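Local atomic coordinates of fructosyl amine:oxygen oxidoreductase (Neosartorya fumigata, PDB entry 4WCT), a protein that probably uses bound FAD to oxidise and deglycate fructosyl amines (Amadori products), with molecular oxygen as the electron acceptor. Residues E25-V30 with H229-T234; T154-V159 with R273-L278; I328-E333 with Q451-G456. All coordinates share one frame; numbering follows the deposited sequence.

Interaction 1: residues E25-V30 with H229-T234; sequences ESSIIV and HKAHRT
S27 turns its hydroxyl to the backbone of the neighbouring segment: OG accepts the N-H of H232 at 2.9 Å from that N. The torsion that swings OG between its own N and carbonyl carbon (chi1 60°) brings it there, and serine suits the place because its short side chain carries an acceptor within reach of the H232 N-H. The H232 imidazole comes back beside the same serine and offers its ND1 edge to the S27 N-H in the ring plane, but weakly, 3.4 Å from S27 N to H232 ND1. Beyond this exchange the chains run parallel: R233 N binds S27 O (3.0 Å), and I29 N binds R233 O (3.0 Å). This joins strand 28-31 to strand 233-236 in the parallel core of the Rossmann-type FAD-binding domain, where I29 N to R233 O is the straighter bond (165° at the hydrogen). Branched I28 fits the buried face it shares with the aliphatic part of R233, whose guanidinium is held by H232 O and S20 O. I29, on the other face, sends CD1 past the methyl of A231, a tight 3.5 Å from I29 CD1 to A231 CB, and on to H229 O; alanine is small enough to admit it.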
loop_
_atom_site.group_PDB
_atom_site.type_symbol
_atom_site.label_atom_id
_atom_site.label_comp_id
_atom_site.label_asym_id
_atom_site.label_seq_id
_atom_site.Cartn_x
_atom_site.Cartn_y
_atom_site.Cartn_z
ATOM N N GLU A 25 1.678 27.517 13.851
ATOM C CA GLU A 25 2.812 27.566 14.750
ATOM C C GLU A 25 2.883 26.369 15.709
ATOM O O GLU A 25 3.893 26.202 16.397
ATOM C CB GLU A 25 2.777 28.858 15.574
ATOM C CG GLU A 25 3.056 30.085 14.734
ATOM C CD GLU A 25 1.932 30.375 13.760
ATOM O OE1 GLU A 25 0.773 30.526 14.212
ATOM O OE2 GLU A 25 2.192 30.378 12.534
ATOM N N SER A 26 1.841 25.544 15.725
ATOM C CA SER A 26 1.780 24.365 16.602
ATOM C C SER A 26 2.873 23.368 16.198
ATOM O O SER A 26 2.985 23.017 15.015
ATOM C CB SER A 26 0.422 23.654 16.501
ATOM O OG SER A 26 -0.705 24.453 16.857
ATOM N N SER A 27 3.596 22.825 17.177
ATOM C CA SER A 27 4.564 21.767 16.915
ATOM C C SER A 27 3.835 20.451 16.620
ATOM O O SER A 27 2.791 20.156 17.217
ATOM C CB SER A 27 5.527 21.589 18.095
ATOM O OG SER A 27 4.813 21.246 19.267
ATOM N N ILE A 28 4.274 19.818 15.532
ATOM C CA ILE A 28 3.733 18.553 15.077
ATOM C C ILE A 28 4.818 17.495 14.980
ATOM O O ILE A 28 5.909 17.771 14.471
ATOM C CB ILE A 28 3.052 18.731 13.699
ATOM C CG1 ILE A 28 1.933 19.771 13.830
ATOM C CG2 ILE A 28 2.405 17.416 13.267
ATOM C CD1 ILE A 28 1.423 20.251 12.516
ATOM N N ILE A 29 4.490 16.280 15.428
ATOM C CA ILE A 29 5.346 15.098 15.217
ATOM C C ILE A 29 4.591 14.104 14.345
ATOM O O ILE A 29 3.389 13.914 14.518
ATOM C CB ILE A 29 5.719 14.391 16.544
ATOM C CG1 ILE A 29 6.868 15.123 17.236
ATOM C CG2 ILE A 29 6.123 12.948 16.310
ATOM C CD1 ILE A 29 6.897 14.844 18.718
ATOM N N VAL A 30 5.259 13.649 13.291
ATOM C CA VAL A 30 4.727 12.589 12.428
ATOM C C VAL A 30 5.558 11.367 12.661
ATOM O O VAL A 30 6.793 11.414 12.557
ATOM C CB VAL A 30 4.852 12.966 10.941
ATOM C CG1 VAL A 30 4.461 11.768 10.056
ATOM C CG2 VAL A 30 4.071 14.251 10.621
ATOM N N HIS A 229 10.173 13.149 22.599
ATOM C CA HIS A 229 9.913 14.210 21.636
ATOM C C HIS A 229 8.512 14.741 21.860
ATOM O O HIS A 229 7.535 14.013 21.741
ATOM C CB HIS A 229 10.045 13.640 20.211
ATOM C CG HIS A 229 11.315 12.898 19.982
ATOM N ND1 HIS A 229 12.426 13.472 19.405
ATOM C CD2 HIS A 229 11.677 11.632 20.309
ATOM C CE1 HIS A 229 13.383 12.569 19.313
ATOM N NE2 HIS A 229 12.989 11.480 19.951
ATOM N N LYS A 230 8.408 16.003 22.265
ATOM C CA LYS A 230 7.123 16.584 22.594
ATOM C C LYS A 230 6.596 17.402 21.430
ATOM O O LYS A 230 7.364 18.087 20.733
ATOM C CB LYS A 230 7.232 17.475 23.841
ATOM C CG LYS A 230 7.679 16.730 25.091
ATOM C CD LYS A 230 6.504 16.282 25.930
ATOM C CE LYS A 230 6.930 15.943 27.354
ATOM N NZ LYS A 230 6.363 16.905 28.342
ATOM N N ALA A 231 5.276 17.347 21.255
ATOM C CA ALA A 231 4.580 18.155 20.291
ATOM C C ALA A 231 3.151 18.442 20.725
ATOM O O ALA A 231 2.518 17.649 21.450
ATOM C CB ALA A 231 4.584 17.447 18.934
ATOM N N HIS A 232 2.613 19.515 20.178
ATOM C CA HIS A 232 1.219 19.882 20.332
ATOM C C HIS A 232 0.261 18.938 19.621
ATOM O O HIS A 232 -0.852 18.705 20.102
ATOM C CB HIS A 232 0.982 21.307 19.841
ATOM C CG HIS A 232 1.521 22.353 20.769
ATOM N ND1 HIS A 232 2.522 23.228 20.405
ATOM C CD2 HIS A 232 1.291 22.576 22.084
ATOM C CE1 HIS A 232 2.860 23.969 21.446
ATOM N NE2 HIS A 232 2.119 23.601 22.473
ATOM N N ARG A 233 0.708 18.358 18.508
ATOM C CA ARG A 233 -0.068 17.271 17.866
ATOM C C ARG A 233 0.857 16.167 17.390
ATOM O O ARG A 233 2.004 16.426 17.066
ATOM C CB ARG A 233 -0.830 17.751 16.653
ATOM C CG ARG A 233 -1.891 18.820 16.903
ATOM C CD ARG A 233 -3.048 18.231 17.692
ATOM N NE ARG A 233 -4.200 19.126 17.735
ATOM C CZ ARG A 233 -4.309 20.152 18.577
ATOM N NH1 ARG A 233 -3.390 20.337 19.512
ATOM N NH2 ARG A 233 -5.408 20.895 18.579
ATOM N N THR A 234 0.377 14.925 17.513
ATOM C CA THR A 234 1.156 13.752 17.113
ATOM C C THR A 234 0.348 12.987 16.084
ATOM O O THR A 234 -0.864 12.730 16.280
ATOM C CB THR A 234 1.480 12.860 18.319
ATOM O OG1 THR A 234 2.269 13.613 19.251
ATOM C CG2 THR A 234 2.192 11.615 17.911
#

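Interaction 2: residues T154-V159 with R273-L278; sequences TMPPGV and RNLPVL
M155 lays an unbranched side chain across L275 and P276, joining the loop that follows helix 148-152 to the approach and first residues of strand 277-280. That strand belongs to the large mixed sheet of this FAD-dependent oxidoreductase, pairing in parallel with strand 117-121 and antiparallel with strand 284-287. The apolar contacts carry the join. Beyond CG the methionine is extended (chi2 -172°, chi3 -165°), so its successive atoms can serve different neighbours: CG lies against the P276 ring, the M155 and L275 side chains cross at about a right angle, with M155 SD 3.9 Å from L275 CD2, and the methyl reaches L278, 3.9 Å from M155 CE to L278 CB. A long, flexible thioether fits this buried path well. L275 divides its two branches. CD2 presses on the P156 ring, a tight 3.5 Å from P156 CD to L275 CD2, while L275 CD1 meets V159 CG1 tip to tip at 4.0 Å. F286 of strand 284-287 touches M155, L275 and L278, and I118 of strand 117-121 touches T154, P276 and L278.

Several polar groups find partners outside the two segments. T154 turns its hydroxyl to F151 O at the end of the preceding helix, and L275 uses its backbone N for E288 OE2 and its backbone O for T115 OG1. Within the loop, V159 N bonds to P156 O, a turn that brings valine back toward L275; at the backbone angles of G158 (phi 96°) a CB would press on the carbonyl O of the residue before, so glycine suits the turn. Two carbonyls meet carbon across the contact. T154 O lies 3.7 Å from P276 CD, and P276 O sits 3.3 Å from the methyl carbon CE of M155.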
loop_
_atom_site.group_PDB
_atom_site.type_symbol
_atom_site.label_atom_id
_atom_site.label_comp_id
_atom_site.label_asym_id
_atom_site.label_seq_id
_atom_site.Cartn_x
_atom_site.Cartn_y
_atom_site.Cartn_z
ATOM N N THR A 154 -2.557 -6.604 -26.186
ATOM C CA THR A 154 -2.537 -5.425 -25.338
ATOM C C THR A 154 -1.133 -4.904 -25.076
ATOM O O THR A 154 -1.006 -3.787 -24.565
ATOM C CB THR A 154 -3.161 -5.668 -23.938
ATOM O OG1 THR A 154 -2.357 -6.598 -23.201
ATOM C CG2 THR A 154 -4.566 -6.082 -24.030
ATOM N N MET A 155 -0.097 -5.642 -25.499
ATOM C CA MET A 155 1.309 -5.258 -25.273
ATOM C C MET A 155 2.111 -5.496 -26.556
ATOM O O MET A 155 1.642 -6.190 -27.459
ATOM C CB MET A 155 1.890 -6.060 -24.109
ATOM C CG MET A 155 1.182 -5.742 -22.803
ATOM S SD MET A 155 1.998 -6.488 -21.389
ATOM C CE MET A 155 0.727 -6.322 -20.132
ATOM N N PRO A 156 3.329 -4.918 -26.655
ATOM C CA PRO A 156 4.112 -5.124 -27.871
ATOM C C PRO A 156 4.443 -6.573 -28.125
ATOM O O PRO A 156 4.561 -7.370 -27.203
ATOM C CB PRO A 156 5.402 -4.338 -27.602
ATOM C CG PRO A 156 4.990 -3.269 -26.647
ATOM C CD PRO A 156 3.979 -3.937 -25.755
ATOM N N PRO A 157 4.752 -6.889 -29.379
ATOM C CA PRO A 157 5.135 -8.260 -29.676
ATOM C C PRO A 157 6.358 -8.691 -28.895
ATOM O O PRO A 157 7.296 -7.906 -28.718
ATOM C CB PRO A 157 5.442 -8.245 -31.168
ATOM C CG PRO A 157 5.244 -6.884 -31.648
ATOM C CD PRO A 157 4.630 -6.043 -30.578
ATOM N N GLY A 158 6.353 -9.932 -28.447
ATOM C CA GLY A 158 7.460 -10.449 -27.654
ATOM C C GLY A 158 7.248 -10.374 -26.158
ATOM O O GLY A 158 8.029 -10.957 -25.413
ATOM N N VAL A 159 6.312 -9.543 -25.704
ATOM C CA VAL A 159 6.112 -9.366 -24.263
ATOM C C VAL A 159 5.193 -10.471 -23.704
ATOM O O VAL A 159 5.625 -11.332 -22.960
ATOM C CB VAL A 159 5.531 -7.984 -23.977
ATOM C CG1 VAL A 159 5.245 -7.801 -22.493
ATOM C CG2 VAL A 159 6.491 -6.915 -24.493
ATOM N N ARG A 273 7.867 -1.776 -22.786
ATOM C CA ARG A 273 7.723 -0.355 -22.497
ATOM C C ARG A 273 6.287 0.093 -22.645
ATOM O O ARG A 273 5.547 -0.371 -23.536
ATOM C CB ARG A 273 8.588 0.472 -23.439
ATOM C CG ARG A 273 10.062 0.420 -23.144
ATOM C CD ARG A 273 10.825 0.991 -24.336
ATOM N NE ARG A 273 12.264 1.029 -24.108
ATOM C CZ ARG A 273 13.155 1.390 -25.025
ATOM N NH1 ARG A 273 12.755 1.703 -26.248
ATOM N NH2 ARG A 273 14.449 1.392 -24.731
ATOM N N ASN A 274 5.851 0.968 -21.742
ATOM C CA ASN A 274 4.517 1.533 -21.799
ATOM C C ASN A 274 3.412 0.486 -21.613
ATOM O O ASN A 274 2.344 0.577 -22.239
ATOM C CB ASN A 274 4.304 2.248 -23.135
ATOM C CG ASN A 274 3.340 3.409 -23.025
ATOM O OD1 ASN A 274 3.253 4.054 -21.985
ATOM N ND2 ASN A 274 2.622 3.688 -24.101
ATOM N N LEU A 275 3.630 -0.450 -20.694
ATOM C CA LEU A 275 2.780 -1.603 -20.570
ATOM C C LEU A 275 1.612 -1.345 -19.622
ATOM O O LEU A 275 1.829 -0.852 -18.520
ATOM C CB LEU A 275 3.595 -2.786 -20.030
ATOM C CG LEU A 275 4.801 -3.264 -20.859
ATOM C CD1 LEU A 275 5.432 -4.485 -20.229
ATOM C CD2 LEU A 275 4.422 -3.540 -22.313
ATOM N N PRO A 276 0.393 -1.705 -20.027
ATOM C CA PRO A 276 -0.648 -1.701 -19.015
ATOM C C PRO A 276 -0.316 -2.706 -17.913
ATOM O O PRO A 276 0.341 -3.730 -18.163
ATOM C CB PRO A 276 -1.888 -2.137 -19.767
ATOM C CG PRO A 276 -1.376 -2.926 -20.913
ATOM C CD PRO A 276 -0.073 -2.289 -21.294
ATOM N N VAL A 277 -0.793 -2.435 -16.704
ATOM C CA VAL A 277 -0.673 -3.426 -15.625
ATOM C C VAL A 277 -1.504 -4.631 -16.017
ATOM O O VAL A 277 -2.644 -4.466 -16.437
ATOM C CB VAL A 277 -1.185 -2.829 -14.307
ATOM C CG1 VAL A 277 -1.150 -3.853 -13.174
ATOM C CG2 VAL A 277 -0.367 -1.587 -13.939
ATOM N N LEU A 278 -0.953 -5.840 -15.880
ATOM C CA LEU A 278 -1.753 -7.037 -16.078
ATOM C C LEU A 278 -1.967 -7.725 -14.735
ATOM O O LEU A 278 -0.993 -8.195 -14.136
ATOM C CB LEU A 278 -1.041 -7.985 -17.025
ATOM C CG LEU A 278 -1.662 -9.367 -17.208
ATOM C CD1 LEU A 278 -3.014 -9.300 -17.923
ATOM C CD2 LEU A 278 -0.717 -10.246 -18.002
#

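Interaction 3: residues I328-E333 with Q451-G456; sequences IPLEAE and QWTKIG
W452 carries P329 CG over one face of its indole: P329 CG sits 4.2 Å from the centroid of the six-membered ring and 13° off its normal, a CH-pi contact displaced toward the rim. Proline suits this position because its compact ring offers C-H groups, somewhat polarised by the adjoining N, to the aromatic face, while K325 makes a cation-pi contact with the same tryptophan. Beside it, T453 grips I328 twice. The first torsion of T453 (chi1 56°) sets OG1 between its own N and carbonyl carbon, where it accepts I328 N at 3.0 Å; Q327 OE1 is a second partner of that hydroxyl. T453 N returns a bond to I328 O, 2.8 Å long and nearly along the C=O axis. CG2 of T453 rests on I328 CG1 and lies 3.6 Å from E333 OE1; the other carboxylate oxygen of E333 pairs with R337. L330 binds Q451 O through its backbone N at 2.8 Å, almost straight at the hydrogen (175°), and its two methyl branches lie along the backbone of Q451 and W452. The P329 carbonyl receives A332 N and E333 N. This is a helix N terminus with P329 as N-cap, where a single backbone bridge, P329 with W452, flanked by the L330 N to Q451 O and T453 N to I328 O bonds, ties the C-terminal segment to the first turn.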
loop_
_atom_site.group_PDB
_atom_site.type_symbol
_atom_site.label_atom_id
_atom_site.label_comp_id
_atom_site.label_asym_id
_atom_site.label_seq_id
_atom_site.Cartn_x
_atom_site.Cartn_y
_atom_site.Cartn_z
ATOM N N ILE A 328 11.310 -14.468 -0.189
ATOM C CA ILE A 328 9.902 -14.826 -0.087
ATOM C C ILE A 328 9.771 -16.330 0.086
ATOM O O ILE A 328 10.740 -17.072 -0.199
ATOM C CB ILE A 328 9.052 -14.372 -1.314
ATOM C CG1 ILE A 328 9.538 -15.038 -2.606
ATOM C CG2 ILE A 328 9.029 -12.834 -1.378
ATOM C CD1 ILE A 328 8.748 -14.626 -3.835
ATOM N N PRO A 329 8.631 -16.775 0.624
ATOM C CA PRO A 329 8.504 -18.221 0.705
ATOM C C PRO A 329 8.614 -18.883 -0.663
ATOM O O PRO A 329 8.148 -18.353 -1.673
ATOM C CB PRO A 329 7.121 -18.424 1.339
ATOM C CG PRO A 329 6.910 -17.181 2.147
ATOM C CD PRO A 329 7.492 -16.095 1.275
ATOM N N LEU A 330 9.181 -20.078 -0.680
ATOM C CA LEU A 330 9.304 -20.835 -1.927
ATOM C C LEU A 330 7.942 -21.013 -2.589
ATOM O O LEU A 330 7.857 -21.109 -3.828
ATOM C CB LEU A 330 9.964 -22.176 -1.656
ATOM C CG LEU A 330 11.452 -22.096 -1.271
ATOM C CD1 LEU A 330 11.950 -23.459 -0.829
ATOM C CD2 LEU A 330 12.299 -21.564 -2.410
ATOM N N GLU A 331 6.898 -21.223 -1.784
ATOM C CA GLU A 331 5.554 -21.394 -2.360
ATOM C C GLU A 331 5.070 -20.110 -3.080
ATOM O O GLU A 331 4.297 -20.195 -4.037
ATOM C CB GLU A 331 4.533 -21.877 -1.302
ATOM C CG GLU A 331 4.190 -20.781 -0.311
ATOM C CD GLU A 331 4.111 -21.179 1.140
ATOM O OE1 GLU A 331 3.592 -22.281 1.484
ATOM O OE2 GLU A 331 4.269 -20.257 1.955
ATOM N N ALA A 332 5.597 -18.958 -2.679
ATOM C CA ALA A 332 5.201 -17.696 -3.312
ATOM C C ALA A 332 5.977 -17.537 -4.624
ATOM O O ALA A 332 5.387 -17.170 -5.654
ATOM C CB ALA A 332 5.451 -16.514 -2.399
ATOM N N GLU A 333 7.262 -17.888 -4.624
ATOM C CA GLU A 333 8.010 -17.966 -5.869
ATOM C C GLU A 333 7.323 -18.879 -6.886
ATOM O O GLU A 333 7.150 -18.511 -8.063
ATOM C CB GLU A 333 9.440 -18.439 -5.631
ATOM C CG GLU A 333 10.189 -18.706 -6.941
ATOM C CD GLU A 333 11.553 -19.334 -6.758
ATOM O OE1 GLU A 333 11.843 -19.911 -5.675
ATOM O OE2 GLU A 333 12.303 -19.364 -7.753
ATOM N N GLN A 451 12.372 -22.863 3.949
ATOM C CA GLN A 451 11.283 -22.806 2.990
ATOM C C GLN A 451 11.244 -21.436 2.282
ATOM O O GLN A 451 10.193 -21.050 1.783
ATOM C CB GLN A 451 9.964 -23.017 3.744
ATOM C CG GLN A 451 8.689 -22.981 2.907
ATOM C CD GLN A 451 8.629 -24.085 1.891
ATOM O OE1 GLN A 451 9.382 -25.063 1.974
ATOM N NE2 GLN A 451 7.759 -23.921 0.882
ATOM N N TRP A 452 12.363 -20.716 2.263
ATOM C CA TRP A 452 12.424 -19.378 1.654
ATOM C C TRP A 452 13.350 -19.403 0.437
ATOM O O TRP A 452 14.244 -20.254 0.331
ATOM C CB TRP A 452 12.940 -18.372 2.681
ATOM C CG TRP A 452 12.038 -18.152 3.807
ATOM C CD1 TRP A 452 11.896 -18.940 4.917
ATOM C CD2 TRP A 452 11.139 -17.057 3.977
ATOM N NE1 TRP A 452 11.002 -18.375 5.784
ATOM C CE2 TRP A 452 10.520 -17.216 5.237
ATOM C CE3 TRP A 452 10.882 -15.886 3.254
ATOM C CZ2 TRP A 452 9.632 -16.272 5.754
ATOM C CZ3 TRP A 452 10.018 -14.967 3.770
ATOM C CH2 TRP A 452 9.396 -15.152 5.004
ATOM N N THR A 453 13.184 -18.430 -0.464
ATOM C CA THR A 453 14.169 -18.192 -1.496
ATOM C C THR A 453 15.533 -17.904 -0.853
ATOM O O THR A 453 15.629 -17.542 0.338
ATOM C CB THR A 453 13.750 -17.036 -2.440
ATOM O OG1 THR A 453 13.492 -15.844 -1.683
ATOM C CG2 THR A 453 12.479 -17.406 -3.216
ATOM N N LYS A 454 16.571 -18.109 -1.658
ATOM C CA LYS A 454 17.960 -18.014 -1.212
ATOM C C LYS A 454 18.738 -17.145 -2.184
ATOM O O LYS A 454 19.926 -17.352 -2.429
ATOM C CB LYS A 454 18.550 -19.425 -1.040
ATOM C CG LYS A 454 17.882 -20.156 0.122
ATOM C CD LYS A 454 17.982 -21.683 0.006
ATOM C CE LYS A 454 17.131 -22.369 1.090
ATOM N NZ LYS A 454 15.708 -22.616 0.664
ATOM N N ILE A 455 18.122 -16.022 -2.537
ATOM C CA ILE A 455 18.731 -15.096 -3.461
ATOM C C ILE A 455 19.932 -14.458 -2.791
ATOM O O ILE A 455 19.831 -13.963 -1.686
ATOM C CB ILE A 455 17.729 -14.003 -3.910
ATOM C CG1 ILE A 455 16.540 -14.658 -4.629
ATOM C CG2 ILE A 455 18.409 -13.010 -4.855
ATOM C CD1 ILE A 455 15.292 -13.801 -4.622
ATOM N N GLY A 456 21.073 -14.495 -3.483
ATOM C CA GLY A 456 22.300 -13.882 -2.966
ATOM C C GLY A 456 22.998 -14.694 -1.866
ATOM O O GLY A 456 23.975 -14.231 -1.290
#

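From the N terminus, 25-30 enters the mixed, mainly parallel sheet of the FAD-binding region and meets 229-234 almost two hundred residues later, so interaction 1 closes a long loop. Segment 154-159 lies within that loop, but its partner 273-278 comes after it, closing a loop of 113 residues; interactions 1 and 2 therefore cross along the chain, although their centres are about 47 Å apart, on opposite sides of the molecule's centre. Interaction 3 follows both in series, closing 117 residues by bringing 451-456 back to the start of helix 330-343. Interactions 2 and 3 both adjoin the large mixed sheet, and helix 330-343 reaches from interaction 3 to L278 of interaction 2.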